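Local coordinates for extracellular ligand-binding receptor (PDB 4M88), which probably binds amino acids or related small solutes outside the cytoplasmic membrane and delivers them to an ABC transporter, at residues Leu32-Lys37 with Gln271-Glu276; Gly140-Ala145 with Gly198-Leu203; Gln225-Leu230 with Arg248-Val253. All coordinates share one frame; numbering follows the deposited sequence.

Interaction 1: Leu32-Lys37 with Gln271-Glu276; sequences LAQANK and QAAMKE
The methyl CB of Ala273 lies over one face of the Gln34 amide, almost squarely above it, 3.5 Å from Gln34 NE2 and 3.7 Å from Gln34 CD. The polar atoms of the same amide are held by hydrogen bonds beyond this pair: OE1 meets the hydroxyl of Tyr292 and NE2 reaches the carbonyl of Glu269, so its rotation is fixed while the methyl covers its face. Gln34 gets there fully stretched, with CG anti to the backbone N (chi1 -164°). The second flat group is the carboxylate of Glu276. Here Lys37 comes from the opposite direction and sets its ammonium above the carboxylate plane, in a long salt bridge, 3.8 Å from Lys37 NZ to Glu276 OE2, at an exposed margin where solvent probably weakens it further. Behind the contact, Leu32 and Ala35 turn to Leu46 of strand 45-52, while Ala273 also touches Ala30 and Tyr292. The two helix segments run nearly at right angles, 93°, with their axes 9.6 Å apart. This is near-orthogonal helix packing at the surface of the first alpha/beta lobe of a leucine-binding-type periplasmic receptor.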
ATOM      1  N   LEU A  32     -12.101  13.896  -1.114  1.00 12.14           N
ATOM      2  CA  LEU A  32     -12.547  15.066  -0.350  1.00 10.65           C
ATOM      3  C   LEU A  32     -13.350  16.050  -1.191  1.00 16.37           C
ATOM      4  O   LEU A  32     -14.346  16.603  -0.723  1.00 14.88           O
ATOM      5  CB  LEU A  32     -11.364  15.769   0.315  1.00 11.73           C
ATOM      6  CG  LEU A  32     -10.648  14.906   1.356  1.00 15.73           C
ATOM      7  CD1 LEU A  32      -9.618  15.742   2.094  1.00 19.10           C
ATOM      8  CD2 LEU A  32     -11.626  14.261   2.327  1.00 20.78           C
ATOM      9  N   ALA A  33     -12.931  16.275  -2.435  1.00 12.93           N
ATOM     10  CA  ALA A  33     -13.681  17.144  -3.326  1.00 17.09           C
ATOM     11  C   ALA A  33     -15.062  16.569  -3.643  1.00 15.94           C
ATOM     12  O   ALA A  33     -16.056  17.303  -3.707  1.00 14.33           O
ATOM     13  CB  ALA A  33     -12.883  17.410  -4.625  1.00 17.66           C
ATOM     14  N   GLN A  34     -15.114  15.260  -3.857  1.00 14.13           N
ATOM     15  CA  GLN A  34     -16.354  14.551  -4.127  1.00 19.23           C
ATOM     16  C   GLN A  34     -17.234  14.662  -2.879  1.00 16.43           C
ATOM     17  O   GLN A  34     -18.420  15.001  -2.963  1.00 14.08           O
ATOM     18  CB  GLN A  34     -16.029  13.086  -4.471  1.00 20.10           C
ATOM     19  CG  GLN A  34     -17.137  12.284  -5.154  1.00 28.78           C
ATOM     20  CD  GLN A  34     -16.710  10.853  -5.536  1.00 28.68           C
ATOM     21  OE1 GLN A  34     -16.236  10.085  -4.697  1.00 24.19           O
ATOM     22  NE2 GLN A  34     -16.900  10.491  -6.810  1.00 22.80           N
ATOM     23  N   ALA A  35     -16.639  14.415  -1.716  1.00 15.04           N
ATOM     24  CA  ALA A  35     -17.368  14.504  -0.446  1.00 17.98           C
ATOM     25  C   ALA A  35     -17.920  15.906  -0.211  1.00 16.14           C
ATOM     26  O   ALA A  35     -19.061  16.061   0.234  1.00 16.99           O
ATOM     27  CB  ALA A  35     -16.476  14.082   0.714  1.00 16.64           C
ATOM     28  N   ASN A  36     -17.122  16.929  -0.511  1.00 12.47           N
ATOM     29  CA  ASN A  36     -17.582  18.310  -0.323  1.00 12.16           C
ATOM     30  C   ASN A  36     -18.656  18.738  -1.317  1.00 14.36           C
ATOM     31  O   ASN A  36     -19.550  19.516  -0.973  1.00 16.67           O
ATOM     32  CB  ASN A  36     -16.412  19.293  -0.317  1.00 12.88           C
ATOM     33  CG  ASN A  36     -15.561  19.173   0.942  1.00 18.58           C
ATOM     34  OD1 ASN A  36     -16.048  18.759   1.998  1.00 18.65           O
ATOM     35  ND2 ASN A  36     -14.286  19.511   0.829  1.00 16.93           N
ATOM     36  N   LYS A  37     -18.570  18.233  -2.545  1.00 13.36           N
ATOM     37  CA  LYS A  37     -19.616  18.491  -3.536  1.00 14.66           C
ATOM     38  C   LYS A  37     -20.936  17.895  -3.075  1.00 18.33           C
ATOM     39  O   LYS A  37     -22.006  18.379  -3.446  1.00 19.85           O
ATOM     40  CB  LYS A  37     -19.243  17.894  -4.894  1.00 19.98           C
ATOM     41  CG  LYS A  37     -18.232  18.699  -5.687  1.00 27.30           C
ATOM     42  CD  LYS A  37     -18.239  18.259  -7.152  1.00 39.48           C
ATOM     43  CE  LYS A  37     -17.181  18.991  -7.972  1.00 48.14           C
ATOM     44  NZ  LYS A  37     -17.473  18.957  -9.443  1.00 51.24           N
ATOM     45  N   GLN A 271     -13.046   6.737 -10.366  1.00 13.67           N
ATOM     46  CA  GLN A 271     -12.694   7.338 -11.646  1.00 17.01           C
ATOM     47  C   GLN A 271     -13.412   8.665 -11.841  1.00 18.91           C
ATOM     48  O   GLN A 271     -12.820   9.623 -12.334  1.00 17.68           O
ATOM     49  CB  GLN A 271     -12.958   6.370 -12.800  1.00 17.13           C
ATOM     50  CG  GLN A 271     -11.956   5.213 -12.818  1.00 14.01           C
ATOM     51  CD  GLN A 271     -12.572   3.931 -13.348  1.00 31.53           C
ATOM     52  OE1 GLN A 271     -13.708   3.928 -13.814  1.00 27.66           O
ATOM     53  NE2 GLN A 271     -11.827   2.836 -13.275  1.00 27.86           N
ATOM     54  N   ALA A 272     -14.670   8.737 -11.427  1.00 17.87           N
ATOM     55  CA  ALA A 272     -15.417   9.989 -11.525  1.00 20.43           C
ATOM     56  C   ALA A 272     -14.772  11.081 -10.673  1.00 21.06           C
ATOM     57  O   ALA A 272     -14.702  12.243 -11.083  1.00 20.18           O
ATOM     58  CB  ALA A 272     -16.864   9.778 -11.121  1.00 24.04           C
ATOM     59  N   ALA A 273     -14.305  10.706  -9.490  1.00 16.00           N
ATOM     60  CA  ALA A 273     -13.663  11.661  -8.590  1.00 14.86           C
ATOM     61  C   ALA A 273     -12.358  12.162  -9.199  1.00 17.52           C
ATOM     62  O   ALA A 273     -12.042  13.349  -9.120  1.00 15.99           O
ATOM     63  CB  ALA A 273     -13.439  11.035  -7.208  1.00 13.85           C
HETATM   64  N   MSE A 274     -11.602  11.255  -9.812  1.00 16.06           N
HETATM   65  CA  MSE A 274     -10.351  11.633 -10.467  1.00 18.07           C
HETATM   66  C   MSE A 274     -10.555  12.551 -11.683  1.00 18.51           C
HETATM   67  O   MSE A 274      -9.777  13.491 -11.874  1.00 20.02           O
HETATM   68  CB  MSE A 274      -9.530  10.388 -10.842  1.00 18.38           C
HETATM   69  CG  MSE A 274      -9.029   9.582  -9.645  1.00 16.65           C
HETATM   70 SE   MSE A 274      -7.737  10.609  -8.564  0.70 20.67          SE
HETATM   71  CE  MSE A 274      -6.248  10.632  -9.802  1.00 23.03           C
ATOM     72  N   LYS A 275     -11.592  12.313 -12.495  1.00 19.41           N
ATOM     73  CA  LYS A 275     -11.821  13.172 -13.671  1.00 23.93           C
ATOM     74  C   LYS A 275     -12.117  14.592 -13.226  1.00 26.02           C
ATOM     75  O   LYS A 275     -11.674  15.560 -13.847  1.00 28.03           O
ATOM     76  CB  LYS A 275     -13.028  12.756 -14.523  1.00 32.74           C
ATOM     77  CG  LYS A 275     -13.362  11.304 -14.635  1.00 42.75           C
ATOM     78  CD  LYS A 275     -12.295  10.518 -15.359  1.00 51.07           C
ATOM     79  CE  LYS A 275     -12.699   9.052 -15.497  1.00 49.31           C
ATOM     80  NZ  LYS A 275     -11.531   8.192 -15.821  1.00 51.39           N
ATOM     81  N   GLU A 276     -12.920  14.706 -12.174  1.00 20.21           N
ATOM     82  CA  GLU A 276     -13.320  16.006 -11.655  1.00 27.99           C
ATOM     83  C   GLU A 276     -12.123  16.791 -11.106  1.00 27.56           C
ATOM     84  O   GLU A 276     -11.944  17.970 -11.416  1.00 30.98           O
ATOM     85  CB  GLU A 276     -14.388  15.832 -10.569  1.00 36.32           C
ATOM     86  CG  GLU A 276     -15.698  15.226 -11.071  1.00 49.84           C
ATOM     87  CD  GLU A 276     -16.744  15.057  -9.968  1.00 64.21           C
ATOM     88  OE1 GLU A 276     -16.373  14.666  -8.835  1.00 68.52           O
ATOM     89  OE2 GLU A 276     -17.940  15.316 -10.240  1.00 67.78           O
TER

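Interaction 2: Gly140-Ala145 with Gly198-Leu203; sequences GMSKLA and GAQGVL
Met141, a selenomethionine here, lies stretched out along Gln200, the two side chains sliding past each other in opposite directions. Its CG rests 3.7 Å from CB of Gln200, and its SE fills the hollow over Gly201, 3.9 Å from the CA. That hollow exists because Gly201 has no side chain: a beta carbon would run into the selenium. Leu144 supplies the next bump, its CD2 set 3.6 Å from Gly201 O and against CD1 of Leu203, with Ala136 and Ile132 of helix 125-138 covering the two leucines. On the face that carries Ala145, its small methyl meets that of the loop residue Ala199, CB to CB, at 3.8 Å. The chains run parallel, strand 143-149 beside strand 201-205, in the Rossmann-like sheet of the second lobe; Ala145 N donates to Gly201 O and Ala145 O accepts from Leu203 N. At the N-terminal end of the pairing the side chain of Gln200 joins in. Its OE1 fits into the bend at Ser142, accepting from Ser142 N at 2.6 Å and from Lys143 N at 2.9 Å, the latter nearly in line with the amide C=O, while Ser142 OG adds a weak third bond. With an alanine here instead of the glutamine, the N-H groups of Ser142 and Lys143 would probably lose their shared acceptor and the flank of Met141 would be uncovered. Gln200 N in turn donates to Lys143 O. The long Lys143 chain passes Gly198, its CD 3.8 Å from Gly198 O, and carries its ammonium on to the carbonyl of Leu197.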
ATOM      1  N   GLY A 140       3.596 -24.465 -10.804  1.00 20.94           N
ATOM      2  CA  GLY A 140       4.443 -25.647 -10.859  1.00 21.66           C
ATOM      3  C   GLY A 140       5.834 -25.421 -10.305  1.00 23.52           C
ATOM      4  O   GLY A 140       6.745 -26.208 -10.552  1.00 25.33           O
HETATM    5  N   MSE A 141       6.013 -24.347  -9.546  1.00 17.50           N
HETATM    6  CA  MSE A 141       7.342 -24.015  -9.048  1.00 16.87           C
HETATM    7  C   MSE A 141       7.710 -24.786  -7.784  1.00 25.88           C
HETATM    8  O   MSE A 141       6.882 -24.959  -6.888  1.00 26.62           O
HETATM    9  CB  MSE A 141       7.464 -22.511  -8.801  1.00 20.94           C
HETATM   10  CG  MSE A 141       7.285 -21.705 -10.062  1.00 17.91           C
HETATM   11 SE   MSE A 141       7.269 -19.786  -9.748  0.60 23.61          SE
HETATM   12  CE  MSE A 141       7.064 -19.199 -11.594  1.00 29.63           C
ATOM     13  N   SER A 142       8.961 -25.237  -7.731  1.00 24.96           N
ATOM     14  CA  SER A 142       9.505 -25.906  -6.560  1.00 26.51           C
ATOM     15  C   SER A 142      10.719 -25.148  -6.015  1.00 25.03           C
ATOM     16  O   SER A 142      11.240 -25.485  -4.956  1.00 27.39           O
ATOM     17  CB  SER A 142       9.889 -27.348  -6.908  1.00 28.42           C
ATOM     18  OG  SER A 142      10.824 -27.380  -7.973  1.00 35.04           O
ATOM     19  N   LYS A 143      11.178 -24.130  -6.741  1.00 20.65           N
ATOM     20  CA  LYS A 143      12.278 -23.304  -6.258  1.00 19.41           C
ATOM     21  C   LYS A 143      12.032 -21.817  -6.498  1.00 16.41           C
ATOM     22  O   LYS A 143      11.840 -21.379  -7.638  1.00 21.25           O
ATOM     23  CB  LYS A 143      13.607 -23.724  -6.883  1.00 22.95           C
ATOM     24  CG  LYS A 143      14.778 -22.893  -6.390  1.00 30.95           C
ATOM     25  CD  LYS A 143      16.112 -23.496  -6.806  1.00 33.59           C
ATOM     26  CE  LYS A 143      17.263 -22.736  -6.165  1.00 38.15           C
ATOM     27  NZ  LYS A 143      18.565 -23.443  -6.287  1.00 41.74           N
ATOM     28  N   LEU A 144      12.044 -21.053  -5.408  1.00 14.84           N
ATOM     29  CA  LEU A 144      11.762 -19.618  -5.437  1.00 14.46           C
ATOM     30  C   LEU A 144      12.943 -18.836  -4.895  1.00 17.83           C
ATOM     31  O   LEU A 144      13.567 -19.257  -3.924  1.00 19.41           O
ATOM     32  CB  LEU A 144      10.559 -19.310  -4.552  1.00 20.53           C
ATOM     33  CG  LEU A 144       9.162 -19.346  -5.158  1.00 31.98           C
ATOM     34  CD1 LEU A 144       8.109 -19.079  -4.078  1.00 31.26           C
ATOM     35  CD2 LEU A 144       9.056 -18.313  -6.275  1.00 33.78           C
ATOM     36  N   ALA A 145      13.252 -17.703  -5.517  1.00 14.31           N
ATOM     37  CA  ALA A 145      14.233 -16.780  -4.962  1.00 14.33           C
ATOM     38  C   ALA A 145      13.503 -15.512  -4.533  1.00 19.44           C
ATOM     39  O   ALA A 145      12.480 -15.157  -5.114  1.00 13.96           O
ATOM     40  CB  ALA A 145      15.293 -16.441  -5.993  1.00 16.21           C
ATOM     41  N   GLY A 198      19.037 -20.851 -10.526  1.00 22.15           N
ATOM     42  CA  GLY A 198      18.125 -21.782 -11.173  1.00 23.62           C
ATOM     43  C   GLY A 198      16.748 -21.781 -10.528  1.00 26.20           C
ATOM     44  O   GLY A 198      16.054 -22.804 -10.508  1.00 30.57           O
ATOM     45  N   ALA A 199      16.351 -20.628  -9.997  1.00 19.87           N
ATOM     46  CA  ALA A 199      15.012 -20.483  -9.444  1.00 19.02           C
ATOM     47  C   ALA A 199      14.001 -20.361 -10.580  1.00 19.61           C
ATOM     48  O   ALA A 199      14.331 -19.871 -11.662  1.00 19.62           O
ATOM     49  CB  ALA A 199      14.935 -19.270  -8.531  1.00 17.10           C
ATOM     50  N   GLN A 200      12.771 -20.799 -10.327  1.00 16.31           N
ATOM     51  CA  GLN A 200      11.720 -20.744 -11.335  1.00 12.83           C
ATOM     52  C   GLN A 200      10.917 -19.446 -11.291  1.00 13.83           C
ATOM     53  O   GLN A 200      10.193 -19.120 -12.238  1.00 15.53           O
ATOM     54  CB  GLN A 200      10.796 -21.945 -11.176  1.00 17.32           C
ATOM     55  CG  GLN A 200      11.475 -23.254 -11.455  1.00 19.68           C
ATOM     56  CD  GLN A 200      10.757 -24.406 -10.801  1.00 32.14           C
ATOM     57  OE1 GLN A 200      10.657 -24.458  -9.581  1.00 32.90           O
ATOM     58  NE2 GLN A 200      10.231 -25.328 -11.609  1.00 35.91           N
ATOM     59  N   GLY A 201      11.050 -18.709 -10.198  1.00 13.38           N
ATOM     60  CA  GLY A 201      10.354 -17.445 -10.040  1.00 14.93           C
ATOM     61  C   GLY A 201      11.090 -16.620  -9.009  1.00 13.19           C
ATOM     62  O   GLY A 201      11.850 -17.175  -8.201  1.00 14.66           O
ATOM     63  N   VAL A 202      10.897 -15.301  -9.043  1.00  9.71           N
ATOM     64  CA  VAL A 202      11.592 -14.410  -8.118  1.00  9.24           C
ATOM     65  C   VAL A 202      10.635 -13.385  -7.531  1.00 12.28           C
ATOM     66  O   VAL A 202       9.958 -12.668  -8.278  1.00 14.90           O
ATOM     67  CB  VAL A 202      12.738 -13.630  -8.809  1.00 12.11           C
ATOM     68  CG1 VAL A 202      13.537 -12.842  -7.765  1.00 10.10           C
ATOM     69  CG2 VAL A 202      13.668 -14.566  -9.580  1.00 15.99           C
ATOM     70  N   LEU A 203      10.585 -13.321  -6.199  1.00  9.57           N
ATOM     71  CA  LEU A 203       9.831 -12.292  -5.488  1.00  8.00           C
ATOM     72  C   LEU A 203      10.731 -11.100  -5.228  1.00 11.75           C
ATOM     73  O   LEU A 203      11.858 -11.267  -4.768  1.00 15.49           O
ATOM     74  CB  LEU A 203       9.354 -12.811  -4.132  1.00 13.43           C
ATOM     75  CG  LEU A 203       8.110 -13.655  -3.936  1.00 28.54           C
ATOM     76  CD1 LEU A 203       8.321 -15.058  -4.469  1.00 36.26           C
ATOM     77  CD2 LEU A 203       7.776 -13.684  -2.439  1.00 24.37           C
TER

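Interaction 3: Gln225-Leu230 with Arg248-Val253; sequences QPLFVL and RGVGIV
Leu227-Val229 and Val250-Val253 run side by side as parallel strands, their axes 4.6 Å apart and only 18° from exact alignment. Gly251 sits at the centre of the pairing, giving its N-H to Leu227 O and taking that of Val229 on its own O, both at 2.8 Å; the third bond, from Val253 N to Val229 O, is almost straight at 171°. The absence of a side chain at Gly251 matters to Phe228, whose ring lies obliquely to the glycine CA, since a beta carbon there would press tightly on CD1. On the opposite face Val229 and Ile252 lie alongside each other, pointing the same way, with Val229 CG2 3.7 Å from Ile252 CG1. With Val229 CG1 anti to the carbonyl carbon (chi1 -57°), CG2 falls between the backbone N and that carbon, 3.6 Å from Gly251 O. Helix 208-220 covers this side through Ile211 and Ile215. At the far end Leu230 CD2 meets Val253 CG2 at 4.2 Å, and both side chains pack under Ile132; a glycerol, probably from the crystallisation liquor, lies near Leu230. In this beta-alpha-beta unit, whose strands are joined by helix 235-247, polar pairing is left to the backbone and the side chains add hydrocarbon packing, consistent with a contact buried in the apolar core of the lobe.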
ATOM      1  N   GLN A 225      12.572 -15.382 -15.891  1.00 13.98           N
ATOM      2  CA  GLN A 225      11.533 -16.076 -15.118  1.00 11.80           C
ATOM      3  C   GLN A 225      10.472 -15.097 -14.630  1.00 11.18           C
ATOM      4  O   GLN A 225      10.738 -13.886 -14.542  1.00 16.93           O
ATOM      5  CB  GLN A 225      12.163 -16.785 -13.913  1.00 16.11           C
ATOM      6  CG  GLN A 225      12.919 -18.064 -14.279  1.00 20.44           C
ATOM      7  CD  GLN A 225      14.231 -17.786 -14.989  1.00 30.06           C
ATOM      8  OE1 GLN A 225      14.830 -16.721 -14.818  1.00 24.92           O
ATOM      9  NE2 GLN A 225      14.684 -18.746 -15.794  1.00 34.45           N
ATOM     10  N   PRO A 226       9.265 -15.607 -14.301  1.00 12.94           N
ATOM     11  CA  PRO A 226       8.237 -14.751 -13.691  1.00 13.75           C
ATOM     12  C   PRO A 226       8.770 -14.052 -12.452  1.00 13.98           C
ATOM     13  O   PRO A 226       9.484 -14.668 -11.652  1.00 12.87           O
ATOM     14  CB  PRO A 226       7.151 -15.759 -13.285  1.00 17.07           C
ATOM     15  CG  PRO A 226       7.277 -16.837 -14.306  1.00 20.47           C
ATOM     16  CD  PRO A 226       8.755 -16.973 -14.548  1.00 16.44           C
ATOM     17  N   LEU A 227       8.431 -12.772 -12.308  1.00  9.92           N
ATOM     18  CA  LEU A 227       8.807 -11.999 -11.138  1.00  8.44           C
ATOM     19  C   LEU A 227       7.504 -11.642 -10.442  1.00 11.54           C
ATOM     20  O   LEU A 227       6.475 -11.434 -11.103  1.00 13.48           O
ATOM     21  CB  LEU A 227       9.541 -10.725 -11.561  1.00 13.83           C
ATOM     22  CG  LEU A 227      10.700 -10.891 -12.543  1.00 14.24           C
ATOM     23  CD1 LEU A 227      11.298  -9.509 -12.867  1.00 12.56           C
ATOM     24  CD2 LEU A 227      11.777 -11.819 -11.990  1.00 15.45           C
ATOM     25  N   PHE A 228       7.517 -11.616  -9.118  1.00 10.35           N
ATOM     26  CA  PHE A 228       6.306 -11.304  -8.369  1.00  8.99           C
ATOM     27  C   PHE A 228       6.595 -10.144  -7.437  1.00 13.23           C
ATOM     28  O   PHE A 228       7.659 -10.083  -6.813  1.00 15.17           O
ATOM     29  CB  PHE A 228       5.839 -12.501  -7.541  1.00 11.89           C
ATOM     30  CG  PHE A 228       5.792 -13.789  -8.309  1.00 17.81           C
ATOM     31  CD1 PHE A 228       4.801 -14.014  -9.247  1.00 22.84           C
ATOM     32  CD2 PHE A 228       6.738 -14.778  -8.080  1.00 24.60           C
ATOM     33  CE1 PHE A 228       4.758 -15.210  -9.958  1.00 24.27           C
ATOM     34  CE2 PHE A 228       6.703 -15.974  -8.785  1.00 25.58           C
ATOM     35  CZ  PHE A 228       5.712 -16.184  -9.723  1.00 22.10           C
ATOM     36  N   VAL A 229       5.656  -9.213  -7.350  1.00  9.41           N
ATOM     37  CA  VAL A 229       5.835  -8.065  -6.478  1.00 11.09           C
ATOM     38  C   VAL A 229       4.559  -7.814  -5.707  1.00 13.96           C
ATOM     39  O   VAL A 229       3.482  -8.247  -6.121  1.00 13.33           O
ATOM     40  CB  VAL A 229       6.206  -6.787  -7.267  1.00 14.22           C
ATOM     41  CG1 VAL A 229       7.467  -7.008  -8.080  1.00 15.25           C
ATOM     42  CG2 VAL A 229       5.054  -6.361  -8.164  1.00 14.45           C
ATOM     43  N   LEU A 230       4.679  -7.117  -4.579  1.00 13.63           N
ATOM     44  CA  LEU A 230       3.523  -6.798  -3.754  1.00 14.94           C
ATOM     45  C   LEU A 230       2.889  -5.486  -4.205  1.00 15.81           C
ATOM     46  O   LEU A 230       3.308  -4.901  -5.208  1.00 19.35           O
ATOM     47  CB  LEU A 230       3.935  -6.716  -2.282  1.00 21.82           C
ATOM     48  CG  LEU A 230       4.655  -7.951  -1.738  1.00 21.18           C
ATOM     49  CD1 LEU A 230       4.965  -7.784  -0.247  1.00 22.46           C
ATOM     50  CD2 LEU A 230       3.815  -9.186  -1.966  1.00 24.79           C
ATOM     51  N   ARG A 248       6.268  -7.975 -19.138  1.00 14.22           N
ATOM     52  CA  ARG A 248       5.370  -9.116 -19.298  1.00 14.43           C
ATOM     53  C   ARG A 248       5.806 -10.242 -18.374  1.00 19.92           C
ATOM     54  O   ARG A 248       7.000 -10.504 -18.210  1.00 14.25           O
ATOM     55  CB  ARG A 248       5.296  -9.592 -20.755  1.00 17.06           C
ATOM     56  CG  ARG A 248       6.607 -10.069 -21.310  1.00 17.12           C
ATOM     57  CD  ARG A 248       6.621 -10.057 -22.823  1.00 23.44           C
ATOM     58  NE  ARG A 248       7.885 -10.578 -23.330  1.00 26.74           N
ATOM     59  CZ  ARG A 248       8.251 -10.559 -24.608  1.00 32.11           C
ATOM     60  NH1 ARG A 248       7.450 -10.034 -25.527  1.00 28.31           N
ATOM     61  NH2 ARG A 248       9.424 -11.067 -24.963  1.00 28.40           N
ATOM     62  N   GLY A 249       4.843 -10.884 -17.728  1.00 16.85           N
ATOM     63  CA  GLY A 249       5.177 -11.979 -16.839  1.00 16.75           C
ATOM     64  C   GLY A 249       5.392 -11.556 -15.399  1.00 19.53           C
ATOM     65  O   GLY A 249       5.561 -12.409 -14.524  1.00 25.22           O
ATOM     66  N   VAL A 250       5.404 -10.249 -15.139  1.00 12.97           N
ATOM     67  CA  VAL A 250       5.461  -9.778 -13.760  1.00 12.49           C
ATOM     68  C   VAL A 250       4.076  -9.881 -13.133  1.00 21.93           C
ATOM     69  O   VAL A 250       3.103  -9.349 -13.675  1.00 15.92           O
ATOM     70  CB  VAL A 250       5.932  -8.319 -13.671  1.00 13.33           C
ATOM     71  CG1 VAL A 250       5.787  -7.794 -12.235  1.00 11.81           C
ATOM     72  CG2 VAL A 250       7.367  -8.197 -14.163  1.00 18.01           C
ATOM     73  N   GLY A 251       3.983 -10.567 -12.000  1.00 12.94           N
ATOM     74  CA  GLY A 251       2.742 -10.607 -11.250  1.00 14.32           C
ATOM     75  C   GLY A 251       2.747  -9.569 -10.146  1.00 17.61           C
ATOM     76  O   GLY A 251       3.730  -9.443  -9.415  1.00 14.01           O
ATOM     77  N   ILE A 252       1.657  -8.816 -10.030  1.00 12.42           N
ATOM     78  CA  ILE A 252       1.532  -7.791  -9.002  1.00 13.15           C
ATOM     79  C   ILE A 252       0.369  -8.176  -8.098  1.00 16.10           C
ATOM     80  O   ILE A 252      -0.758  -8.330  -8.566  1.00 17.87           O
ATOM     81  CB  ILE A 252       1.232  -6.405  -9.607  1.00 17.06           C
ATOM     82  CG1 ILE A 252       2.283  -6.020 -10.645  1.00 22.81           C
ATOM     83  CG2 ILE A 252       1.150  -5.342  -8.508  1.00 17.79           C
ATOM     84  CD1 ILE A 252       1.911  -4.771 -11.438  1.00 24.90           C
ATOM     85  N   VAL A 253       0.637  -8.353  -6.810  1.00 11.63           N
ATOM     86  CA  VAL A 253      -0.443  -8.660  -5.873  1.00 11.95           C
ATOM     87  C   VAL A 253      -1.149  -7.357  -5.562  1.00 17.30           C
ATOM     88  O   VAL A 253      -0.515  -6.394  -5.114  1.00 25.34           O
ATOM     89  CB  VAL A 253       0.080  -9.242  -4.571  1.00 17.44           C
ATOM     90  CG1 VAL A 253      -1.076  -9.709  -3.717  1.00 20.53           C
ATOM     91  CG2 VAL A 253       0.961 -10.394  -4.871  1.00 20.05           C
TER

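Interactions 2 and 3 belong to one sheet, in which strands 201-205 and 227-229 are neighbours: Val202 pairs through its backbone with Pro226 and Phe228, tying the two contacts together, and Met141 packs on Phe228. Interaction 3 is buried and relies on strand bonds and aliphatic packing; interaction 2, nearer the sheet's margin and partly buried, adds a side-chain amide bonded to backbone. Interaction 1 stands apart, its centre 43 Å from that of interaction 2 and on the opposite side of the chain's centre. It is a surface contact between helices, with no hydrogen bond across it and a long ion pair. The chain passes from strand 250-254 of interaction 3 to helix 265-277 of interaction 1.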